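Putative 4-hydroxybenzoyl-CoA thioesterase (Geobacillus stearothermophilus, PDB 2OIW) probably hydrolyses acyl-CoA thioesters, as a predicted hot-dog-fold thioesterase related to 4-hydroxybenzoyl-CoA thioesterases. Local coordinates at residues E79-T87 / G114-D122; G20-F31 / M58-Y68. All coordinates share one frame; numbering follows the deposited sequence. Where two conformers were deposited one is given.

Contact 1. Residues E79-T87 / G114-D122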
loop_
_atom_site.group_PDB
_atom_site.type_symbol
_atom_site.label_atom_id
_atom_site.label_comp_id
_atom_site.label_asym_id
_atom_site.label_seq_id
_atom_site.Cartn_x
_atom_site.Cartn_y
_atom_site.Cartn_z
ATOM N N GLU A 79 -14.351 -16.951 15.329
ATOM C CA GLU A 79 -15.765 -16.909 15.736
ATOM C C GLU A 79 -16.548 -18.175 15.336
ATOM O O GLU A 79 -17.474 -18.588 16.035
ATOM C CB GLU A 79 -16.474 -15.679 15.181
ATOM C CG GLU A 79 -17.873 -15.513 15.757
ATOM C CD GLU A 79 -18.675 -14.376 15.135
ATOM O OE1 GLU A 79 -18.600 -14.183 13.900
ATOM O OE2 GLU A 79 -19.418 -13.699 15.895
ATOM N N ARG A 80 -16.197 -18.773 14.203
ATOM C CA ARG A 80 -16.810 -20.029 13.795
ATOM C C ARG A 80 -15.795 -20.857 13.028
ATOM O O ARG A 80 -15.093 -20.351 12.168
ATOM C CB ARG A 80 -18.054 -19.758 12.942
ATOM C CG ARG A 80 -18.919 -20.978 12.674
ATOM C CD ARG A 80 -19.868 -20.638 11.550
ATOM N NE ARG A 80 -21.095 -21.417 11.645
ATOM C CZ ARG A 80 -21.268 -22.597 11.063
ATOM N NH1 ARG A 80 -20.290 -23.123 10.337
ATOM N NH2 ARG A 80 -22.415 -23.238 11.200
ATOM N N ILE A 81 -15.705 -22.140 13.365
ATOM C CA ILE A 81 -14.962 -23.097 12.538
ATOM C C ILE A 81 -15.991 -23.847 11.708
ATOM O O ILE A 81 -16.788 -24.593 12.251
ATOM C CB ILE A 81 -14.136 -24.102 13.389
ATOM C CG1 ILE A 81 -13.265 -23.348 14.412
ATOM C CG2 ILE A 81 -13.269 -24.988 12.473
ATOM C CD1 ILE A 81 -12.599 -24.206 15.520
ATOM N N GLY A 82 -16.011 -23.604 10.401
ATOM C CA GLY A 82 -16.987 -24.263 9.546
ATOM C C GLY A 82 -16.425 -25.577 9.021
ATOM O O GLY A 82 -15.494 -26.131 9.581
ATOM N N ASN A 83 -16.975 -26.075 7.921
ATOM C CA ASN A 83 -16.465 -27.300 7.329
ATOM C C ASN A 83 -15.184 -27.042 6.554
ATOM O O ASN A 83 -14.158 -27.619 6.863
ATOM C CB ASN A 83 -17.532 -27.971 6.446
ATOM C CG ASN A 83 -17.124 -29.352 5.991
ATOM O OD1 ASN A 83 -16.531 -30.121 6.745
ATOM N ND2 ASN A 83 -17.454 -29.682 4.751
ATOM N N THR A 84 -15.259 -26.163 5.552
ATOM C CA THR A 84 -14.117 -25.830 4.703
ATOM C C THR A 84 -13.727 -24.369 4.913
ATOM O O THR A 84 -12.809 -23.863 4.247
ATOM C CB THR A 84 -14.464 -25.988 3.207
ATOM O OG1 THR A 84 -15.415 -24.982 2.845
ATOM C CG2 THR A 84 -15.032 -27.362 2.916
ATOM N N SER A 85 -14.449 -23.694 5.811
ATOM C CA SER A 85 -14.248 -22.273 6.069
ATOM C C SER A 85 -14.055 -21.949 7.526
ATOM O O SER A 85 -14.275 -22.787 8.391
ATOM C CB SER A 85 -15.400 -21.417 5.493
ATOM O OG SER A 85 -16.637 -21.798 6.048
ATOM N N LEU A 86 -13.616 -20.732 7.794
ATOM C CA LEU A 86 -13.606 -20.265 9.157
ATOM C C LEU A 86 -13.926 -18.792 9.147
ATOM O O LEU A 86 -13.649 -18.095 8.182
ATOM C CB LEU A 86 -12.272 -20.611 9.862
ATOM C CG LEU A 86 -11.005 -19.767 9.775
ATOM C CD1 LEU A 86 -9.790 -20.606 10.225
ATOM C CD2 LEU A 86 -10.763 -19.259 8.385
ATOM N N THR A 87 -14.596 -18.348 10.193
ATOM C CA THR A 87 -15.029 -16.965 10.308
ATOM C C THR A 87 -14.226 -16.415 11.469
ATOM O O THR A 87 -14.318 -16.916 12.622
ATOM C CB THR A 87 -16.523 -16.881 10.579
ATOM O OG1 THR A 87 -17.221 -17.576 9.531
ATOM C CG2 THR A 87 -16.983 -15.438 10.656
ATOM N N GLY A 114 -7.731 -28.877 -6.351
ATOM C CA GLY A 114 -8.629 -27.913 -6.960
ATOM C C GLY A 114 -10.034 -27.862 -6.368
ATOM O O GLY A 114 -11.004 -27.711 -7.109
ATOM N N ARG A 115 -10.149 -27.981 -5.044
ATOM C CA ARG A 115 -11.446 -27.815 -4.360
ATOM C C ARG A 115 -11.256 -27.303 -2.918
ATOM O O ARG A 115 -10.173 -27.461 -2.358
ATOM C CB ARG A 115 -12.287 -29.114 -4.399
ATOM C CG ARG A 115 -11.632 -30.327 -3.713
ATOM C CD ARG A 115 -12.455 -31.588 -3.845
ATOM N NE ARG A 115 -11.711 -32.750 -3.354
ATOM C CZ ARG A 115 -11.073 -33.632 -4.132
ATOM N NH1 ARG A 115 -11.108 -33.501 -5.454
ATOM N NH2 ARG A 115 -10.405 -34.656 -3.592
ATOM N N PRO A 116 -12.298 -26.682 -2.327
ATOM C CA PRO A 116 -12.239 -26.333 -0.914
ATOM C C PRO A 116 -12.126 -27.607 -0.103
ATOM O O PRO A 116 -12.683 -28.618 -0.483
ATOM C CB PRO A 116 -13.583 -25.663 -0.667
ATOM C CG PRO A 116 -14.009 -25.162 -2.009
ATOM C CD PRO A 116 -13.582 -26.252 -2.927
ATOM N N GLU A 117 -11.375 -27.560 0.987
ATOM C CA GLU A 117 -10.959 -28.757 1.700
ATOM C C GLU A 117 -11.508 -28.688 3.113
ATOM O O GLU A 117 -11.263 -27.724 3.824
ATOM C CB GLU A 117 -9.414 -28.872 1.705
ATOM C CG GLU A 117 -8.807 -30.186 2.296
ATOM C CD GLU A 117 -7.319 -30.069 2.687
ATOM O OE1 GLU A 117 -6.937 -29.116 3.396
ATOM O OE2 GLU A 117 -6.512 -30.943 2.296
ATOM N N PRO A 118 -12.322 -29.671 3.498
ATOM C CA PRO A 118 -12.592 -29.803 4.920
ATOM C C PRO A 118 -11.309 -29.664 5.738
ATOM O O PRO A 118 -10.339 -30.429 5.547
ATOM C CB PRO A 118 -13.187 -31.211 5.031
ATOM C CG PRO A 118 -13.949 -31.366 3.741
ATOM C CD PRO A 118 -13.089 -30.651 2.697
ATOM N N ILE A 119 -11.308 -28.657 6.607
ATOM C CA ILE A 119 -10.183 -28.377 7.473
ATOM C C ILE A 119 -9.742 -29.672 8.161
ATOM O O ILE A 119 -10.547 -30.321 8.809
ATOM C CB ILE A 119 -10.572 -27.328 8.515
ATOM C CG1 ILE A 119 -11.043 -26.048 7.809
ATOM C CG2 ILE A 119 -9.430 -27.096 9.492
ATOM C CD1 ILE A 119 -11.542 -24.962 8.742
ATOM N N PRO A 120 -8.477 -30.089 7.971
ATOM C CA PRO A 120 -8.069 -31.347 8.623
ATOM C C PRO A 120 -8.212 -31.276 10.152
ATOM O O PRO A 120 -8.103 -30.192 10.744
ATOM C CB PRO A 120 -6.590 -31.507 8.213
ATOM C CG PRO A 120 -6.434 -30.684 6.974
ATOM C CD PRO A 120 -7.398 -29.510 7.153
ATOM N N ASP A 121 -8.445 -32.428 10.772
ATOM C CA ASP A 121 -8.745 -32.482 12.204
ATOM C C ASP A 121 -7.657 -31.881 13.098
ATOM O O ASP A 121 -7.981 -31.165 14.064
ATOM C CB ASP A 121 -9.116 -33.904 12.648
ATOM C CG ASP A 121 -10.625 -34.109 12.744
ATOM O OD1 ASP A 121 -11.360 -33.152 13.092
ATOM O OD2 ASP A 121 -11.081 -35.241 12.493
ATOM N N ASP A 122 -6.386 -32.145 12.770
ATOM C CA ASP A 122 -5.280 -31.622 13.571
ATOM C C ASP A 122 -5.396 -30.081 13.691
ATOM O O ASP A 122 -5.243 -29.516 14.786
ATOM C CB ASP A 122 -3.886 -32.141 13.093
ATOM C CG ASP A 122 -3.368 -31.452 11.795
ATOM O OD1 ASP A 122 -3.515 -32.043 10.702
ATOM O OD2 ASP A 122 -2.784 -30.336 11.858
#
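I119 lays its long branch against the backbone of the turn at 82-85, with CD1 3.5 Å from S85 O and CG1 3.6 Å from N83 O. The branch leaves beside the backbone N (chi1 -58°) and then runs extended, which carries CD1 on to CG2 of I81 at 4.1 Å, the two isoleucines crossing at about a right angle. On the backbone, I119 N donates to N83 O over 3.0 Å, in the carbonyl plane and fairly straight (156° at the hydrogen). The same oxygen also receives a CA-H...O contact from P118 and a hydrogen bond from R124 of helix 121-128, so several donors converge on it. The turn is the hairpin connection between strands 72-81 and 85-94 of the hot-dog sheet, closed by G82 N to S85 O; 114-122 runs from short strand 115-116 into helix 121-128. CG2 of T84 rests 3.6 Å from P118 N and 3.8 Å from P118 CD, while T84 CB lies alongside P116 CB at 4.0 Å. The amide of N83 runs beside the P118 ring, both pointing the same way. The carboxylate of E117 is hydrogen-bonded to N108 and N110 of strand 97-110.

Contact 2. Residues G20-F31 / M58-Y68; sequences GHINNTTVPVWF and MEVDYVNQMYY
Helix 27-31 lies across strand 58-62 with axes 10.4 Å apart and N-to-C directions at 117°, and the loop before the helix is tied to the loop after the strand by I22 N donating to M66 O (2.8 Å, 170° at the hydrogen). The donor stands above that carbonyl plane, and CG1 of I22 packs over the same peptide and on M66 CB. Y62 OH donates to N24 O at 2.8 Å; V27 N reaches this oxygen from the opposite face of its plane. V27 divides its methyls: CG1, anti to its own N (chi1 170°), meets V60 CG1, while CG2 lies 3.6 Å from Y62 CE1 and 3.8 Å from M66 CE. This is the hot-dog arrangement, a helix wrapped by a curved antiparallel sheet, and strand 58-62 continues that sheet into the second subunit. A phenylalanine in place of Y62 would probably leave N24 O without its hydroxyl donor, with V27 N remaining, and the backbone leading into the helix less firmly tied to the strand. Selenomethionine M66 brings SE to the edge of the W30 ring, 4.0 Å from CZ3, a Met-aromatic contact. V60 CG2 likewise meets the F31 ring at its edge, and selenomethionine M58 sets SE 3.9 Å from P28 CG.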
loop_
_atom_site.group_PDB
_atom_site.type_symbol
_atom_site.label_atom_id
_atom_site.label_comp_id
_atom_site.label_asym_id
_atom_site.label_seq_id
_atom_site.Cartn_x
_atom_site.Cartn_y
_atom_site.Cartn_z
ATOM N N GLY A 20 -5.015 13.234 8.233
ATOM C CA GLY A 20 -4.171 13.234 9.433
ATOM C C GLY A 20 -4.325 12.019 10.343
ATOM O O GLY A 20 -3.632 11.893 11.351
ATOM N N HIS A 21 -5.220 11.114 9.979
ATOM C CA HIS A 21 -5.440 9.890 10.752
ATOM C C HIS A 21 -4.950 8.686 9.931
ATOM O O HIS A 21 -4.529 8.854 8.801
ATOM C CB HIS A 21 -6.929 9.734 11.081
ATOM C CG HIS A 21 -7.570 10.968 11.655
ATOM N ND1 HIS A 21 -8.867 11.334 11.363
ATOM C CD2 HIS A 21 -7.106 11.905 12.514
ATOM C CE1 HIS A 21 -9.178 12.438 12.025
ATOM N NE2 HIS A 21 -8.127 12.804 12.733
ATOM N N ILE A 22 -4.994 7.486 10.507
ATOM C CA ILE A 22 -4.743 6.258 9.751
ATOM C C ILE A 22 -5.829 6.131 8.686
ATOM O O ILE A 22 -7.008 6.338 8.987
ATOM C CB ILE A 22 -4.665 5.008 10.673
ATOM C CG1 ILE A 22 -3.442 5.106 11.626
ATOM C CG2 ILE A 22 -4.582 3.743 9.845
ATOM C CD1 ILE A 22 -2.042 5.043 10.872
ATOM N N ASN A 23 -5.427 5.846 7.447
ATOM C CA ASN A 23 -6.377 5.688 6.332
ATOM C C ASN A 23 -7.150 4.377 6.485
ATOM O O ASN A 23 -6.613 3.385 7.016
ATOM C CB ASN A 23 -5.657 5.763 4.963
ATOM C CG ASN A 23 -6.603 5.504 3.772
ATOM O OD1 ASN A 23 -6.716 4.365 3.281
ATOM N ND2 ASN A 23 -7.279 6.536 3.315
ATOM N N ASN A 24 -8.418 4.395 6.075
ATOM C CA ASN A 24 -9.297 3.222 6.193
ATOM C C ASN A 24 -8.787 1.934 5.507
ATOM O O ASN A 24 -9.068 0.830 5.993
ATOM C CB ASN A 24 -10.677 3.593 5.670
ATOM C CG ASN A 24 -10.749 3.578 4.151
ATOM O OD1 ASN A 24 -11.005 2.553 3.563
ATOM N ND2 ASN A 24 -10.548 4.707 3.526
ATOM N N THR A 25 -8.039 2.067 4.394
ATOM C CA THR A 25 -7.528 0.907 3.662
ATOM C C THR A 25 -6.397 0.209 4.408
ATOM O O THR A 25 -6.034 -0.920 4.065
ATOM C CB THR A 25 -7.089 1.257 2.250
ATOM O OG1 THR A 25 -5.937 2.117 2.305
ATOM C CG2 THR A 25 -8.266 1.968 1.497
ATOM N N THR A 26 -5.871 0.891 5.429
ATOM C CA THR A 26 -4.826 0.346 6.295
ATOM C C THR A 26 -5.368 -0.711 7.231
ATOM O O THR A 26 -4.676 -1.658 7.540
ATOM C CB THR A 26 -4.098 1.483 7.075
ATOM O OG1 THR A 26 -3.355 2.262 6.134
ATOM C CG2 THR A 26 -3.107 0.937 8.096
ATOM N N VAL A 27 -6.603 -0.552 7.681
ATOM C CA VAL A 27 -7.181 -1.490 8.626
ATOM C C VAL A 27 -7.214 -2.967 8.115
ATOM O O VAL A 27 -6.812 -3.890 8.830
ATOM C CB VAL A 27 -8.569 -0.972 9.138
ATOM C CG1 VAL A 27 -9.303 -2.041 9.948
ATOM C CG2 VAL A 27 -8.366 0.294 9.996
ATOM N N PRO A 28 -7.747 -3.208 6.898
ATOM C CA PRO A 28 -7.647 -4.570 6.419
ATOM C C PRO A 28 -6.201 -5.067 6.325
ATOM O O PRO A 28 -5.978 -6.272 6.374
ATOM C CB PRO A 28 -8.297 -4.495 5.031
ATOM C CG PRO A 28 -9.260 -3.392 5.143
ATOM C CD PRO A 28 -8.551 -2.371 5.983
ATOM N N VAL A 29 -5.236 -4.153 6.188
ATOM C CA VAL A 29 -3.839 -4.555 6.042
ATOM C C VAL A 29 -3.335 -5.051 7.406
ATOM O O VAL A 29 -2.661 -6.071 7.494
ATOM C CB VAL A 29 -2.948 -3.419 5.484
ATOM C CG1 VAL A 29 -1.501 -3.744 5.635
ATOM C CG2 VAL A 29 -3.241 -3.155 3.995
ATOM N N TRP A 30 -3.729 -4.351 8.458
ATOM C CA TRP A 30 -3.379 -4.735 9.829
ATOM C C TRP A 30 -4.140 -5.994 10.310
ATOM O O TRP A 30 -3.584 -6.868 11.023
ATOM C CB TRP A 30 -3.712 -3.525 10.714
ATOM C CG TRP A 30 -2.745 -2.377 10.546
ATOM C CD1 TRP A 30 -1.565 -2.369 9.844
ATOM C CD2 TRP A 30 -2.839 -1.109 11.187
ATOM N NE1 TRP A 30 -0.953 -1.135 9.971
ATOM C CE2 TRP A 30 -1.718 -0.354 10.799
ATOM C CE3 TRP A 30 -3.804 -0.516 12.020
ATOM C CZ2 TRP A 30 -1.525 0.954 11.234
ATOM C CZ3 TRP A 30 -3.594 0.756 12.470
ATOM C CH2 TRP A 30 -2.466 1.476 12.082
ATOM N N PHE A 31 -5.411 -6.097 9.929
ATOM C CA PHE A 31 -6.204 -7.321 10.169
ATOM C C PHE A 31 -5.576 -8.526 9.489
ATOM O O PHE A 31 -5.471 -9.584 10.096
ATOM C CB PHE A 31 -7.660 -7.167 9.678
ATOM C CG PHE A 31 -8.563 -6.452 10.653
ATOM C CD1 PHE A 31 -8.426 -6.635 12.034
ATOM C CD2 PHE A 31 -9.574 -5.634 10.180
ATOM C CE1 PHE A 31 -9.288 -5.990 12.921
ATOM C CE2 PHE A 31 -10.435 -4.989 11.037
ATOM C CZ PHE A 31 -10.301 -5.150 12.409
HETATM N N MSE A 58 -15.322 -9.860 3.877
HETATM C CA MSE A 58 -14.881 -9.097 5.060
HETATM C C MSE A 58 -15.846 -7.970 5.417
HETATM O O MSE A 58 -16.525 -7.424 4.551
HETATM C CB MSE A 58 -13.488 -8.516 4.866
HETATM C CG MSE A 58 -13.507 -7.153 4.136
HETATM SE SE MSE A 58 -11.774 -6.238 4.182
HETATM C CE MSE A 58 -10.565 -7.716 3.709
ATOM N N GLU A 59 -15.888 -7.632 6.696
ATOM C CA GLU A 59 -16.650 -6.479 7.187
ATOM C C GLU A 59 -15.829 -5.768 8.233
ATOM O O GLU A 59 -15.135 -6.428 9.014
ATOM C CB GLU A 59 -18.002 -6.908 7.805
ATOM C CG GLU A 59 -18.203 -8.399 7.898
ATOM C CD GLU A 59 -19.595 -8.808 8.363
ATOM O OE1 GLU A 59 -20.049 -8.283 9.403
ATOM O OE2 GLU A 59 -20.221 -9.667 7.684
ATOM N N VAL A 60 -15.895 -4.434 8.257
ATOM C CA VAL A 60 -15.120 -3.645 9.222
ATOM C C VAL A 60 -16.010 -2.522 9.703
ATOM O O VAL A 60 -16.684 -1.876 8.876
ATOM C CB VAL A 60 -13.821 -3.068 8.596
ATOM C CG1 VAL A 60 -13.127 -2.111 9.550
ATOM C CG2 VAL A 60 -12.861 -4.179 8.141
ATOM N N ASP A 61 -16.059 -2.347 11.020
ATOM C CA ASP A 61 -16.672 -1.174 11.639
ATOM C C ASP A 61 -15.544 -0.265 12.112
ATOM O O ASP A 61 -14.657 -0.703 12.842
ATOM C CB ASP A 61 -17.584 -1.542 12.836
ATOM C CG ASP A 61 -18.929 -2.179 12.411
ATOM O OD1 ASP A 61 -19.460 -1.938 11.294
ATOM O OD2 ASP A 61 -19.511 -2.898 13.239
ATOM N N TYR A 62 -15.579 0.995 11.680
ATOM C CA TYR A 62 -14.571 1.986 12.052
ATOM C C TYR A 62 -15.131 2.765 13.234
ATOM O O TYR A 62 -16.003 3.604 13.054
ATOM C CB TYR A 62 -14.267 2.896 10.850
ATOM C CG TYR A 62 -13.583 2.150 9.693
ATOM C CD1 TYR A 62 -12.174 2.047 9.632
ATOM C CD2 TYR A 62 -14.333 1.558 8.666
ATOM C CE1 TYR A 62 -11.535 1.367 8.576
ATOM C CE2 TYR A 62 -13.709 0.887 7.607
ATOM C CZ TYR A 62 -12.303 0.795 7.581
ATOM O OH TYR A 62 -11.671 0.124 6.565
ATOM N N VAL A 63 -14.668 2.440 14.438
ATOM C CA VAL A 63 -15.312 2.898 15.681
ATOM C C VAL A 63 -14.666 4.205 16.145
ATOM O O VAL A 63 -15.327 5.151 16.549
ATOM C CB VAL A 63 -15.180 1.771 16.789
ATOM C CG1 VAL A 63 -15.823 2.168 18.113
ATOM C CG2 VAL A 63 -15.775 0.431 16.297
ATOM N N ASN A 64 -13.346 4.264 16.082
ATOM C CA ASN A 64 -12.616 5.451 16.529
ATOM C C ASN A 64 -11.434 5.647 15.617
ATOM O O ASN A 64 -10.883 4.689 15.141
ATOM C CB ASN A 64 -12.114 5.253 17.963
ATOM C CG ASN A 64 -13.219 5.399 18.996
ATOM O OD1 ASN A 64 -13.857 6.444 19.085
ATOM N ND2 ASN A 64 -13.445 4.344 19.798
ATOM N N GLN A 65 -11.010 6.876 15.396
ATOM C CA GLN A 65 -9.864 7.089 14.523
ATOM C C GLN A 65 -8.567 6.679 15.208
ATOM O O GLN A 65 -8.444 6.688 16.451
ATOM C CB GLN A 65 -9.779 8.542 14.074
ATOM C CG GLN A 65 -11.009 9.028 13.299
ATOM C CD GLN A 65 -11.128 8.456 11.879
ATOM O OE1 GLN A 65 -10.276 7.694 11.413
ATOM N NE2 GLN A 65 -12.198 8.832 11.189
HETATM N N MSE A 66 -7.604 6.302 14.389
HETATM C CA MSE A 66 -6.294 5.993 14.909
HETATM C C MSE A 66 -5.243 6.924 14.317
HETATM O O MSE A 66 -5.483 7.602 13.310
HETATM C CB MSE A 66 -5.964 4.523 14.664
HETATM C CG MSE A 66 -6.752 3.586 15.580
HETATM SE SE MSE A 66 -6.444 1.695 15.093
HETATM C CE MSE A 66 -7.583 1.664 13.455
ATOM N N TYR A 67 -4.094 6.951 14.967
ATOM C CA TYR A 67 -3.071 7.959 14.714
ATOM C C TYR A 67 -1.704 7.340 14.516
ATOM O O TYR A 67 -1.364 6.366 15.180
ATOM C CB TYR A 67 -3.044 8.965 15.889
ATOM C CG TYR A 67 -4.370 9.686 15.942
ATOM C CD1 TYR A 67 -4.698 10.613 14.940
ATOM C CD2 TYR A 67 -5.339 9.362 16.896
ATOM C CE1 TYR A 67 -5.929 11.253 14.921
ATOM C CE2 TYR A 67 -6.580 10.016 16.907
ATOM C CZ TYR A 67 -6.869 10.955 15.894
ATOM O OH TYR A 67 -8.088 11.612 15.827
ATOM N N TYR A 68 -0.916 7.919 13.617
ATOM C CA TYR A 68 0.508 7.615 13.591
ATOM C C TYR A 68 1.136 8.087 14.916
ATOM O O TYR A 68 0.765 9.139 15.401
ATOM C CB TYR A 68 1.162 8.356 12.402
ATOM C CG TYR A 68 2.668 8.316 12.395
ATOM C CD1 TYR A 68 3.336 7.110 12.247
ATOM C CD2 TYR A 68 3.423 9.491 12.519
ATOM C CE1 TYR A 68 4.711 7.065 12.236
ATOM C CE2 TYR A 68 4.795 9.453 12.501
ATOM C CZ TYR A 68 5.433 8.232 12.386
ATOM O OH TYR A 68 6.793 8.181 12.368
HETATM O O HOH W 1 -1.869 10.594 12.872
#

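Overall arrangement
Contacts 1 and 2 sit on opposite sides of the chain's centre, their own centres 28 Å apart and their nearest atoms about 7 Å apart without touching. They follow in series along the chain, and one antiparallel sheet joins them: strand 53-62 of contact 2 pairs with strand 97-110, which pairs with strand 85-94 of contact 1. Contact 2 is buried and borders other subunits, whereas contact 1 is a surface contact that no other chain of the assembly touches. The bound magnesium ion, at S14 and T16, belongs to the contact 2 end, where the I22 side chain lies about 8 Å from it.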